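Local coordinates for protein acetyltransferase (Escherichia coli, PDB 7BYY) that acts as a GNAT-family toxin that acetylates aminoacyl-tRNAs, with glycyl-tRNA(Gly) probably among its substrates and acetyl-CoA as the acetyl donor, at residues A56-D61 against I68-F73; L153-L158 against M170-Q175; D141-A146 against N163-V168; K28-G33 against G104-Y109. The protein carries 1 engineered substitution. One frame throughout, in Å; residues are numbered along the deposited sequence.

Interaction 1 of 4, residues A56-D61 against I68-F73; sequences AKALID and IGICTF
The ring of Phe-73 leans toward the backbone of Ala-56 and Lys-57. Its CE1 comes obliquely to within 4.2 Å of Lys-57 N, while rings of helix 114-132, those of Phe-122 and His-125, meet it with their planes inclined at about 60°. Leu-133 of the second subunit packs on it as well, so an aromatic side chain suits a place shared by sheet, helix and dimer partner. The two segments form an antiparallel beta hairpin near the N-terminal edge of the GNAT sheet, their directions 169° apart, with a classic beta bulge at one end. Lys-57 N gives a nearly straight bond to Cys-71 O (2.7 Å), and Leu-59 N gives another to Gly-69 O (3.0 Å). At the bulge Ile-68 and Gly-69 both face Leu-59: Ile-68 N donates to Leu-59 O at 2.7 Å, and Gly-69 N adds a weak bond to the same oxygen. Gly-69 presents only backbone here, its N 3.6 Å from Leu-59 CB. Lys-57, Leu-59 and Cys-71 point to the face covered by helix 114-132; the lysine chain bends at CB-CG, and the side chain touches His-125 of that helix. The other face carries the small side chains of Ala-56 and Ala-58, against which Thr-72 and Ile-70 lay methyl groups, Ile-70 CD1 standing 4.1 Å from Ala-58 CB. With CG1 of Ile-68 beside its own backbone N (chi1 -68°), the branch runs along the partner strand until CD1 touches Asp-61 CB at 3.7 Å.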
loop_
_atom_site.group_PDB
_atom_site.type_symbol
_atom_site.label_atom_id
_atom_site.label_comp_id
_atom_site.label_asym_id
_atom_site.label_seq_id
_atom_site.Cartn_x
_atom_site.Cartn_y
_atom_site.Cartn_z
ATOM N N ALA A 56 -10.606 5.670 -5.152
ATOM C CA ALA A 56 -12.053 5.518 -5.111
ATOM C C ALA A 56 -12.510 4.493 -6.136
ATOM O O ALA A 56 -12.029 4.475 -7.275
ATOM C CB ALA A 56 -12.760 6.854 -5.368
ATOM N N LYS A 57 -13.443 3.641 -5.720
ATOM C CA LYS A 57 -14.113 2.690 -6.596
ATOM C C LYS A 57 -15.576 3.088 -6.719
ATOM O O LYS A 57 -16.248 3.313 -5.707
ATOM C CB LYS A 57 -13.993 1.265 -6.054
ATOM C CG LYS A 57 -12.878 0.463 -6.688
ATOM C CD LYS A 57 -13.210 0.103 -8.127
ATOM C CE LYS A 57 -11.944 -0.102 -8.942
ATOM N NZ LYS A 57 -10.940 -0.903 -8.190
ATOM N N ALA A 58 -16.063 3.175 -7.954
ATOM C CA ALA A 58 -17.408 3.654 -8.229
ATOM C C ALA A 58 -18.266 2.547 -8.827
ATOM O O ALA A 58 -17.770 1.661 -9.530
ATOM C CB ALA A 58 -17.382 4.856 -9.180
ATOM N N LEU A 59 -19.563 2.612 -8.536
ATOM C CA LEU A 59 -20.569 1.755 -9.155
ATOM C C LEU A 59 -21.472 2.638 -10.003
ATOM O O LEU A 59 -22.277 3.408 -9.469
ATOM C CB LEU A 59 -21.375 1.000 -8.104
ATOM C CG LEU A 59 -20.902 -0.417 -7.799
ATOM C CD1 LEU A 59 -22.013 -1.217 -7.143
ATOM C CD2 LEU A 59 -20.412 -1.096 -9.068
ATOM N N ILE A 60 -21.340 2.525 -11.320
ATOM C CA ILE A 60 -22.065 3.363 -12.265
ATOM C C ILE A 60 -23.105 2.512 -12.978
ATOM O O ILE A 60 -22.847 1.350 -13.316
ATOM C CB ILE A 60 -21.105 4.024 -13.273
ATOM C CG1 ILE A 60 -19.961 4.728 -12.535
ATOM C CG2 ILE A 60 -21.852 4.997 -14.177
ATOM C CD1 ILE A 60 -20.424 5.739 -11.504
ATOM N N ASP A 61 -24.287 3.086 -13.189
ATOM C CA ASP A 61 -25.303 2.449 -14.018
ATOM C C ASP A 61 -24.938 2.656 -15.481
ATOM O O ASP A 61 -24.752 3.794 -15.921
ATOM C CB ASP A 61 -26.684 3.026 -13.716
ATOM C CG ASP A 61 -27.791 2.316 -14.474
ATOM O OD1 ASP A 61 -28.020 1.119 -14.201
ATOM O OD2 ASP A 61 -28.431 2.951 -15.339
ATOM N N ILE A 68 -24.195 4.847 -8.260
ATOM C CA ILE A 68 -24.909 3.932 -7.376
ATOM C C ILE A 68 -24.196 3.817 -6.036
ATOM O O ILE A 68 -24.816 3.926 -4.971
ATOM C CB ILE A 68 -25.072 2.560 -8.053
ATOM C CG1 ILE A 68 -26.032 2.672 -9.239
ATOM C CG2 ILE A 68 -25.563 1.522 -7.052
ATOM C CD1 ILE A 68 -25.744 1.692 -10.358
ATOM N N GLY A 69 -22.885 3.599 -6.065
ATOM C CA GLY A 69 -22.120 3.483 -4.840
ATOM C C GLY A 69 -20.722 4.036 -5.008
ATOM O O GLY A 69 -20.224 4.214 -6.125
ATOM N N ILE A 70 -20.089 4.309 -3.868
ATOM C CA ILE A 70 -18.720 4.800 -3.827
ATOM C C ILE A 70 -17.956 4.002 -2.779
ATOM O O ILE A 70 -18.537 3.386 -1.883
ATOM C CB ILE A 70 -18.645 6.313 -3.517
ATOM C CG1 ILE A 70 -17.378 6.922 -4.117
ATOM C CG2 ILE A 70 -18.701 6.557 -2.015
ATOM C CD1 ILE A 70 -17.361 6.927 -5.623
ATOM N N CYS A 71 -16.632 4.018 -2.909
ATOM C CA CYS A 71 -15.781 3.254 -2.003
ATOM C C CYS A 71 -14.380 3.847 -2.042
ATOM O O CYS A 71 -13.687 3.716 -3.055
ATOM C CB CYS A 71 -15.768 1.787 -2.402
ATOM S SG CYS A 71 -14.483 0.852 -1.593
ATOM N N THR A 72 -13.960 4.477 -0.948
ATOM C CA THR A 72 -12.647 5.102 -0.868
ATOM C C THR A 72 -11.764 4.358 0.126
ATOM O O THR A 72 -12.238 3.834 1.138
ATOM C CB THR A 72 -12.747 6.575 -0.460
ATOM O OG1 THR A 72 -13.439 6.683 0.787
ATOM C CG2 THR A 72 -13.495 7.375 -1.520
ATOM N N PHE A 73 -10.465 4.331 -0.169
ATOM C CA PHE A 73 -9.527 3.549 0.622
ATOM C C PHE A 73 -8.137 4.157 0.494
ATOM O O PHE A 73 -7.812 4.787 -0.517
ATOM C CB PHE A 73 -9.520 2.085 0.174
ATOM C CG PHE A 73 -9.394 1.910 -1.311
ATOM C CD1 PHE A 73 -10.512 1.974 -2.129
ATOM C CD2 PHE A 73 -8.157 1.680 -1.892
ATOM C CE1 PHE A 73 -10.398 1.815 -3.498
ATOM C CE2 PHE A 73 -8.038 1.516 -3.259
ATOM C CZ PHE A 73 -9.162 1.584 -4.063
#

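Interaction 2 of 4, residues L153-L158 against M170-Q175; sequences LGFVQL and MFLAIQ
Phe-171 O is gripped twice: Val-156 N donates to it over 2.9 Å, almost straight at 169°, and Phe-155 CA directs its C-H at Phe-171 O from 3.4 Å. The return bond runs from Phe-171 N to Val-156 O at 3.1 Å, which makes Val-156 and Phe-171 a hydrogen-bonded antiparallel pair; Gln-157 and Met-170 form the non-hydrogen-bonded pair next to it. The main side-chain meeting is a CH-pi contact. Leu-172 CB stands over one face of the Phe-155 ring, 3.6 Å from its centroid, and the two side chains cross at about a right angle. Because CG of Leu-172 is anti to its backbone N (chi1 -179°), the branched end carries on past the ring: CD2 lies near Phe-155 CE1, and CD1 rests 3.4 Å from Gly-154 O. Gly-154 suits this spot, since its backbone turns with a positive phi that glycine takes easily, and the leucine methyl rests against bare backbone. Met-170 folds its flexible end back, its CE lying 3.9 Å from Phe-155 CB and also near Gln-157, while helix 147-151 packs on the same methionine. On the opposite face of the strands Leu-158 CD1 touches Phe-171 CB, and Val-86 lies against both residues. Apolar side chains thus pack on both faces of a short antiparallel hairpin, strands 156-157 and 168-173, which ends the GNAT sheet at its C-terminal edge.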
loop_
_atom_site.group_PDB
_atom_site.type_symbol
_atom_site.label_atom_id
_atom_site.label_comp_id
_atom_site.label_asym_id
_atom_site.label_seq_id
_atom_site.Cartn_x
_atom_site.Cartn_y
_atom_site.Cartn_z
ATOM N N LEU A 153 -19.560 -10.569 6.042
ATOM C CA LEU A 153 -18.706 -10.890 4.907
ATOM C C LEU A 153 -17.255 -11.101 5.331
ATOM O O LEU A 153 -16.336 -10.919 4.530
ATOM C CB LEU A 153 -18.808 -9.808 3.834
ATOM C CG LEU A 153 -20.245 -9.459 3.437
ATOM C CD1 LEU A 153 -20.330 -8.055 2.893
ATOM C CD2 LEU A 153 -20.789 -10.457 2.427
ATOM N N GLY A 154 -17.033 -11.484 6.592
ATOM C CA GLY A 154 -15.744 -11.972 7.054
ATOM C C GLY A 154 -15.107 -11.129 8.143
ATOM O O GLY A 154 -14.319 -11.651 8.940
ATOM N N PHE A 155 -15.419 -9.835 8.185
ATOM C CA PHE A 155 -14.739 -8.938 9.113
ATOM C C PHE A 155 -15.047 -9.313 10.558
ATOM O O PHE A 155 -16.198 -9.578 10.916
ATOM C CB PHE A 155 -15.145 -7.491 8.841
ATOM C CG PHE A 155 -14.507 -6.901 7.616
ATOM C CD1 PHE A 155 -15.098 -7.050 6.372
ATOM C CD2 PHE A 155 -13.320 -6.193 7.706
ATOM C CE1 PHE A 155 -14.519 -6.502 5.243
ATOM C CE2 PHE A 155 -12.733 -5.644 6.580
ATOM C CZ PHE A 155 -13.334 -5.798 5.346
ATOM N N VAL A 156 -14.007 -9.344 11.386
ATOM C CA VAL A 156 -14.124 -9.627 12.812
ATOM C C VAL A 156 -13.907 -8.327 13.577
ATOM O O VAL A 156 -12.951 -7.589 13.305
ATOM C CB VAL A 156 -13.128 -10.713 13.259
ATOM C CG1 VAL A 156 -11.738 -10.428 12.714
ATOM C CG2 VAL A 156 -13.091 -10.812 14.774
ATOM N N GLN A 157 -14.802 -8.040 14.519
ATOM C CA GLN A 157 -14.687 -6.816 15.297
ATOM C C GLN A 157 -13.570 -6.944 16.326
ATOM O O GLN A 157 -13.433 -7.971 16.996
ATOM C CB GLN A 157 -16.012 -6.499 15.988
ATOM C CG GLN A 157 -16.028 -5.159 16.700
ATOM C CD GLN A 157 -17.418 -4.743 17.129
ATOM O OE1 GLN A 157 -18.418 -5.257 16.623
ATOM N NE2 GLN A 157 -17.492 -3.811 18.075
ATOM N N LEU A 158 -12.767 -5.890 16.448
ATOM C CA LEU A 158 -11.617 -5.897 17.343
ATOM C C LEU A 158 -11.913 -5.306 18.714
ATOM O O LEU A 158 -11.243 -5.666 19.687
ATOM C CB LEU A 158 -10.450 -5.131 16.708
ATOM C CG LEU A 158 -9.989 -5.660 15.346
ATOM C CD1 LEU A 158 -9.332 -4.555 14.525
ATOM C CD2 LEU A 158 -9.043 -6.841 15.519
ATOM N N MET A 170 -12.636 -3.012 12.734
ATOM C CA MET A 170 -12.882 -4.342 12.195
ATOM C C MET A 170 -11.751 -4.705 11.242
ATOM O O MET A 170 -11.138 -3.832 10.621
ATOM C CB MET A 170 -14.241 -4.427 11.476
ATOM C CG MET A 170 -15.424 -3.943 12.310
ATOM S SD MET A 170 -17.024 -4.427 11.627
ATOM C CE MET A 170 -17.034 -6.183 11.980
ATOM N N PHE A 171 -11.477 -6.004 11.131
ATOM C CA PHE A 171 -10.331 -6.486 10.375
ATOM C C PHE A 171 -10.706 -7.741 9.602
ATOM O O PHE A 171 -11.507 -8.560 10.062
ATOM C CB PHE A 171 -9.137 -6.775 11.297
ATOM C CG PHE A 171 -7.888 -7.195 10.568
ATOM C CD1 PHE A 171 -7.061 -6.250 9.981
ATOM C CD2 PHE A 171 -7.539 -8.534 10.477
ATOM C CE1 PHE A 171 -5.911 -6.632 9.315
ATOM C CE2 PHE A 171 -6.389 -8.922 9.811
ATOM C CZ PHE A 171 -5.575 -7.971 9.229
ATOM N N LEU A 172 -10.111 -7.884 8.418
ATOM C CA LEU A 172 -10.291 -9.070 7.582
ATOM C C LEU A 172 -8.944 -9.413 6.961
ATOM O O LEU A 172 -8.420 -8.642 6.153
ATOM C CB LEU A 172 -11.347 -8.835 6.503
ATOM C CG LEU A 172 -11.641 -10.011 5.572
ATOM C CD1 LEU A 172 -12.109 -11.223 6.367
ATOM C CD2 LEU A 172 -12.675 -9.616 4.532
ATOM N N ALA A 173 -8.389 -10.565 7.332
ATOM C CA ALA A 173 -7.067 -10.952 6.864
ATOM C C ALA A 173 -7.070 -11.179 5.354
ATOM O O ALA A 173 -8.101 -11.465 4.738
ATOM C CB ALA A 173 -6.592 -12.211 7.589
ATOM N N ILE A 174 -5.882 -11.052 4.756
ATOM C CA ILE A 174 -5.767 -11.155 3.303
ATOM C C ILE A 174 -6.026 -12.581 2.832
ATOM O O ILE A 174 -6.512 -12.793 1.714
ATOM C CB ILE A 174 -4.390 -10.644 2.837
ATOM C CG1 ILE A 174 -4.290 -10.673 1.310
ATOM C CG2 ILE A 174 -3.263 -11.457 3.469
ATOM C CD1 ILE A 174 -5.405 -9.928 0.610
ATOM N N GLN A 175 -5.718 -13.579 3.665
ATOM C CA GLN A 175 -5.942 -14.966 3.272
ATOM C C GLN A 175 -7.416 -15.227 2.979
ATOM O O GLN A 175 -7.753 -15.943 2.029
ATOM C CB GLN A 175 -5.436 -15.910 4.366
ATOM C CG GLN A 175 -3.935 -15.826 4.626
ATOM C CD GLN A 175 -3.559 -14.689 5.568
ATOM O OE1 GLN A 175 -4.420 -14.095 6.216
ATOM N NE2 GLN A 175 -2.266 -14.385 5.643
#

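Interaction 3 of 4, residues D141-A146 against N163-V168; sequences DADPAA and NAFGAV
Two backbone bonds join Ala-142 to Val-168 as an antiparallel hydrogen-bonded pair, bringing the loop that enters strand 168-173 against the end of strand 137-142 in the C-terminal half of the GNAT sheet. Ala-142 N donates to Val-168 O at 2.8 Å, and Val-168 N returns a bond to Ala-142 O at 3.0 Å. A weaker class of contact reinforces the pair, for the CA-H of Asp-141 also approaches Val-168 O, and that of Ala-167 approaches Ala-142 O. Packing contacts flank it. The small methyl of Ala-167 rests against the backbone of Asp-141 and 3.6 Å from Asp-141 CB. The apolar pair is Val-168 with Ala-142, where CG2 of the valine reaches only 4.3 Å from Ala-142 CB; both residues also pack on Ile-147 of helix 147-151. Farther along, Pro-144 brings the CD corner of its puckered ring to 3.8 Å from Gly-166 C, the glycine presenting bare backbone to it. The polar side chain of note is Asp-143, whose two oxygens do different work. OD1 accepts from Ala-145 N at 3.2 Å through its anti lone pair, an Asx turn that bends the chain just before the helix, where Ala-146 is the N-cap residue. With CG anti to the backbone N (chi1 -165°), OD2 is carried toward the other segment and meets the ring of Phe-165 in its plane, at the edge, 3.3 Å from CE2.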
loop_
_atom_site.group_PDB
_atom_site.type_symbol
_atom_site.label_atom_id
_atom_site.label_comp_id
_atom_site.label_asym_id
_atom_site.label_seq_id
_atom_site.Cartn_x
_atom_site.Cartn_y
_atom_site.Cartn_z
ATOM N N ASP A 141 -13.305 1.160 10.144
ATOM C CA ASP A 141 -13.983 1.656 11.338
ATOM C C ASP A 141 -15.469 1.738 10.998
ATOM O O ASP A 141 -15.916 2.698 10.361
ATOM C CB ASP A 141 -13.412 3.005 11.765
ATOM C CG ASP A 141 -12.178 2.868 12.640
ATOM O OD1 ASP A 141 -12.296 2.330 13.763
ATOM O OD2 ASP A 141 -11.090 3.301 12.204
ATOM N N ALA A 142 -16.233 0.734 11.419
ATOM C CA ALA A 142 -17.596 0.543 10.943
ATOM C C ALA A 142 -18.593 1.353 11.762
ATOM O O ALA A 142 -18.602 1.279 12.994
ATOM C CB ALA A 142 -17.974 -0.938 10.987
ATOM N N ASP A 143 -19.436 2.109 11.070
ATOM C CA ASP A 143 -20.567 2.753 11.718
ATOM C C ASP A 143 -21.511 1.686 12.270
ATOM O O ASP A 143 -21.647 0.615 11.667
ATOM C CB ASP A 143 -21.303 3.654 10.722
ATOM C CG ASP A 143 -22.248 4.631 11.399
ATOM O OD1 ASP A 143 -23.376 4.223 11.756
ATOM O OD2 ASP A 143 -21.859 5.806 11.577
ATOM N N PRO A 144 -22.159 1.931 13.416
ATOM C CA PRO A 144 -23.083 0.923 13.967
ATOM C C PRO A 144 -24.138 0.442 12.986
ATOM O O PRO A 144 -24.546 -0.724 13.053
ATOM C CB PRO A 144 -23.716 1.654 15.158
ATOM C CG PRO A 144 -22.668 2.602 15.596
ATOM C CD PRO A 144 -21.962 3.058 14.345
ATOM N N ALA A 145 -24.585 1.295 12.065
ATOM C CA ALA A 145 -25.544 0.872 11.053
ATOM C C ALA A 145 -24.928 -0.030 9.990
ATOM O O ALA A 145 -25.632 -0.408 9.046
ATOM C CB ALA A 145 -26.178 2.095 10.389
ATOM N N ALA A 146 -23.645 -0.383 10.112
ATOM C CA ALA A 146 -22.997 -1.211 9.103
ATOM C C ALA A 146 -22.104 -2.293 9.698
ATOM O O ALA A 146 -21.403 -2.975 8.940
ATOM C CB ALA A 146 -22.180 -0.342 8.141
ATOM N N ASN A 163 -14.123 5.027 18.285
ATOM C CA ASN A 163 -13.097 6.097 18.405
ATOM C C ASN A 163 -13.465 7.262 17.481
ATOM O O ASN A 163 -13.565 7.026 16.256
ATOM C CB ASN A 163 -11.686 5.574 18.124
ATOM C CG ASN A 163 -11.162 4.670 19.221
ATOM O OD1 ASN A 163 -11.617 4.740 20.360
ATOM N ND2 ASN A 163 -10.206 3.818 18.888
ATOM N N ALA A 164 -13.750 8.427 18.089
ATOM C CA ALA A 164 -14.088 9.741 17.473
ATOM C C ALA A 164 -15.520 9.796 16.912
ATOM O O ALA A 164 -15.872 10.860 16.361
ATOM C CB ALA A 164 -13.050 10.181 16.463
ATOM N N PHE A 165 -16.126 8.609 16.800
ATOM C CA PHE A 165 -17.497 8.362 16.281
ATOM C C PHE A 165 -17.911 6.933 16.662
ATOM O O PHE A 165 -17.043 6.158 17.107
ATOM C CB PHE A 165 -17.555 8.588 14.768
ATOM C CG PHE A 165 -18.900 9.034 14.253
ATOM C CD1 PHE A 165 -19.366 10.315 14.502
ATOM C CD2 PHE A 165 -19.703 8.172 13.523
ATOM C CE1 PHE A 165 -20.603 10.726 14.030
ATOM C CE2 PHE A 165 -20.939 8.584 13.051
ATOM C CZ PHE A 165 -21.387 9.859 13.305
ATOM N N GLY A 166 -19.191 6.590 16.487
ATOM C CA GLY A 166 -19.680 5.245 16.832
ATOM C C GLY A 166 -18.814 4.163 16.211
ATOM O O GLY A 166 -18.839 3.027 16.723
ATOM N N ALA A 167 -18.081 4.499 15.144
ATOM C CA ALA A 167 -17.280 3.497 14.404
ATOM C C ALA A 167 -16.414 2.650 15.347
ATOM O O ALA A 167 -15.813 3.203 16.283
ATOM C CB ALA A 167 -16.437 4.193 13.365
ATOM N N VAL A 168 -16.366 1.346 15.057
ATOM C CA VAL A 168 -15.613 0.316 15.771
ATOM C C VAL A 168 -14.579 -0.286 14.825
ATOM O O VAL A 168 -14.829 -0.373 13.614
ATOM C CB VAL A 168 -16.541 -0.773 16.334
ATOM C CG1 VAL A 168 -17.300 -0.256 17.550
ATOM C CG2 VAL A 168 -17.498 -1.269 15.263
#

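Interaction 4 of 4, residues K28-G33 against G104-Y109; sequences KQFDCG and GVARKY
Asp-31 and Arg-107 meet twice, once through the backbone and once through their charged groups. Arg-107 N donates to Asp-31 O at 2.7 Å, in the carbonyl plane. The salt bridge converges on one oxygen: Arg-107 NH2 reaches Asp-31 OD2 at 2.6 Å on its syn side, and NE adds a weak bond to the same atom. With carboxylate and guanidinium planes 53° apart, the groups do not lie flat against one another; the bend at CG-CD of Arg-107 (chi3 -56°) turns the guanidinium edge to the acid. Asp-38 lies close to Asp-31 OD1, so the arginine probably eases a crowding of like charge. Inward, Phe-30 turns its ring edge to Gly-104 O, CZ 3.5 Å away, and sets CE1 against Ala-106 CB at 4.0 Å. Cys-32 brings CB to 3.3 Å from Val-105 O, an oxygen that accepts a hydrogen bond from Gln-110 NE2, while Asp-38 holds Cys-32 N. Gly-33 adopts a positive phi that glycine takes easily. Segment 104-109 leads toward helix 114-132, before which GNAT enzymes typically bind the CoA pyrophosphate. The loop thus lies between helix 35-50, which packs on Phe-30 and Cys-32, and the end of strand 94-105, itself paired with strand 67-79.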
loop_
_atom_site.group_PDB
_atom_site.type_symbol
_atom_site.label_atom_id
_atom_site.label_comp_id
_atom_site.label_asym_id
_atom_site.label_seq_id
_atom_site.Cartn_x
_atom_site.Cartn_y
_atom_site.Cartn_z
ATOM N N LYS A 28 -23.454 14.914 -7.201
ATOM C CA LYS A 28 -23.523 16.194 -6.499
ATOM C C LYS A 28 -24.460 16.159 -5.299
ATOM O O LYS A 28 -24.397 17.060 -4.456
ATOM C CB LYS A 28 -23.966 17.302 -7.455
ATOM C CG LYS A 28 -22.843 17.889 -8.286
ATOM C CD LYS A 28 -23.380 18.825 -9.358
ATOM C CE LYS A 28 -24.188 19.964 -8.754
ATOM N NZ LYS A 28 -24.745 20.864 -9.803
ATOM N N GLN A 29 -25.355 15.173 -5.223
ATOM C CA GLN A 29 -26.201 15.005 -4.046
ATOM C C GLN A 29 -25.960 13.666 -3.355
ATOM O O GLN A 29 -25.545 13.650 -2.194
ATOM C CB GLN A 29 -27.669 15.193 -4.447
ATOM C CG GLN A 29 -27.849 16.312 -5.477
ATOM C CD GLN A 29 -29.198 16.994 -5.388
ATOM O OE1 GLN A 29 -29.282 18.197 -5.128
ATOM N NE2 GLN A 29 -30.265 16.232 -5.610
ATOM N N PHE A 30 -26.151 12.543 -4.044
ATOM C CA PHE A 30 -25.776 11.218 -3.540
ATOM C C PHE A 30 -26.292 10.975 -2.116
ATOM O O PHE A 30 -25.539 10.900 -1.147
ATOM C CB PHE A 30 -24.258 11.030 -3.607
ATOM C CG PHE A 30 -23.821 9.612 -3.385
ATOM C CD1 PHE A 30 -23.993 8.656 -4.374
ATOM C CD2 PHE A 30 -23.248 9.229 -2.187
ATOM C CE1 PHE A 30 -23.595 7.352 -4.168
ATOM C CE2 PHE A 30 -22.851 7.927 -1.975
ATOM C CZ PHE A 30 -23.023 6.988 -2.967
ATOM N N ASP A 31 -27.612 10.874 -2.007
ATOM C CA ASP A 31 -28.224 10.513 -0.732
ATOM C C ASP A 31 -27.998 9.029 -0.465
ATOM O O ASP A 31 -28.574 8.173 -1.145
ATOM C CB ASP A 31 -29.712 10.846 -0.745
ATOM C CG ASP A 31 -30.343 10.721 0.625
ATOM O OD1 ASP A 31 -29.597 10.517 1.607
ATOM O OD2 ASP A 31 -31.583 10.831 0.725
ATOM N N CYS A 32 -27.169 8.714 0.533
ATOM C CA CYS A 32 -26.834 7.331 0.846
ATOM C C CYS A 32 -27.168 6.918 2.275
ATOM O O CYS A 32 -26.971 5.746 2.625
ATOM C CB CYS A 32 -25.344 7.073 0.581
ATOM S SG CYS A 32 -24.258 7.371 1.999
ATOM N N GLY A 33 -27.658 7.833 3.113
ATOM C CA GLY A 33 -28.029 7.522 4.474
ATOM C C GLY A 33 -26.968 7.840 5.510
ATOM O O GLY A 33 -27.290 7.908 6.703
ATOM N N GLY A 104 -20.465 3.650 0.634
ATOM C CA GLY A 104 -21.877 3.980 0.706
ATOM C C GLY A 104 -22.584 3.670 -0.593
ATOM O O GLY A 104 -22.028 3.854 -1.676
ATOM N N VAL A 105 -23.818 3.188 -0.470
ATOM C CA VAL A 105 -24.698 2.932 -1.604
ATOM C C VAL A 105 -25.840 3.934 -1.538
ATOM O O VAL A 105 -26.448 4.116 -0.475
ATOM C CB VAL A 105 -25.233 1.489 -1.595
ATOM C CG1 VAL A 105 -26.366 1.333 -2.606
ATOM C CG2 VAL A 105 -24.115 0.500 -1.883
ATOM N N ALA A 106 -26.122 4.589 -2.663
ATOM C CA ALA A 106 -27.224 5.539 -2.716
ATOM C C ALA A 106 -28.524 4.869 -2.284
ATOM O O ALA A 106 -28.753 3.683 -2.537
ATOM C CB ALA A 106 -27.364 6.123 -4.122
ATOM N N ARG A 107 -29.380 5.647 -1.617
ATOM C CA ARG A 107 -30.529 5.065 -0.929
ATOM C C ARG A 107 -31.513 4.428 -1.902
ATOM O O ARG A 107 -32.128 3.402 -1.585
ATOM C CB ARG A 107 -31.226 6.128 -0.081
ATOM C CG ARG A 107 -30.588 6.341 1.283
ATOM C CD ARG A 107 -31.582 6.925 2.264
ATOM N NE ARG A 107 -32.157 8.167 1.759
ATOM C CZ ARG A 107 -33.414 8.544 1.964
ATOM N NH1 ARG A 107 -34.234 7.775 2.666
ATOM N NH2 ARG A 107 -33.849 9.692 1.463
ATOM N N LYS A 108 -31.680 5.012 -3.087
ATOM C CA LYS A 108 -32.628 4.453 -4.043
ATOM C C LYS A 108 -32.111 3.193 -4.728
ATOM O O LYS A 108 -32.817 2.640 -5.578
ATOM C CB LYS A 108 -33.013 5.500 -5.091
ATOM C CG LYS A 108 -31.904 5.920 -6.031
ATOM C CD LYS A 108 -32.494 6.558 -7.278
ATOM C CE LYS A 108 -31.695 7.770 -7.710
ATOM N NZ LYS A 108 -32.295 8.426 -8.906
ATOM N N TYR A 109 -30.906 2.730 -4.385
ATOM C CA TYR A 109 -30.396 1.441 -4.833
ATOM C C TYR A 109 -30.136 0.477 -3.686
ATOM O O TYR A 109 -29.690 -0.649 -3.935
ATOM C CB TYR A 109 -29.097 1.609 -5.632
ATOM C CG TYR A 109 -29.143 2.664 -6.706
ATOM C CD1 TYR A 109 -28.776 3.973 -6.431
ATOM C CD2 TYR A 109 -29.535 2.351 -8.002
ATOM C CE1 TYR A 109 -28.806 4.945 -7.407
ATOM C CE2 TYR A 109 -29.568 3.317 -8.989
ATOM C CZ TYR A 109 -29.203 4.611 -8.683
ATOM O OH TYR A 109 -29.236 5.578 -9.653
HETATM O O HOH W 1 -24.560 3.474 2.807
#

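From the N terminus, the loop 28-33 is the first partner met, but interaction 4 closes only when the chain reaches 104-109. Interaction 1 is nested inside that loop as a hairpin and touches interaction 4 where strands 67-79 and 94-105 lie side by side, Ile-68 and Ile-70 facing Ala-106 and Gly-104. After helix 114-132 the pattern changes: 141-146 opens interaction 3, 153-158 opens interaction 2, and their partners 163-168 and 170-175 follow in the same order, so the two loops cross. They touch through Met-170 and Ala-142. Interactions 1 and 2, centres about 21 Å apart, lie on opposite sides of the chain's centre in one sheet.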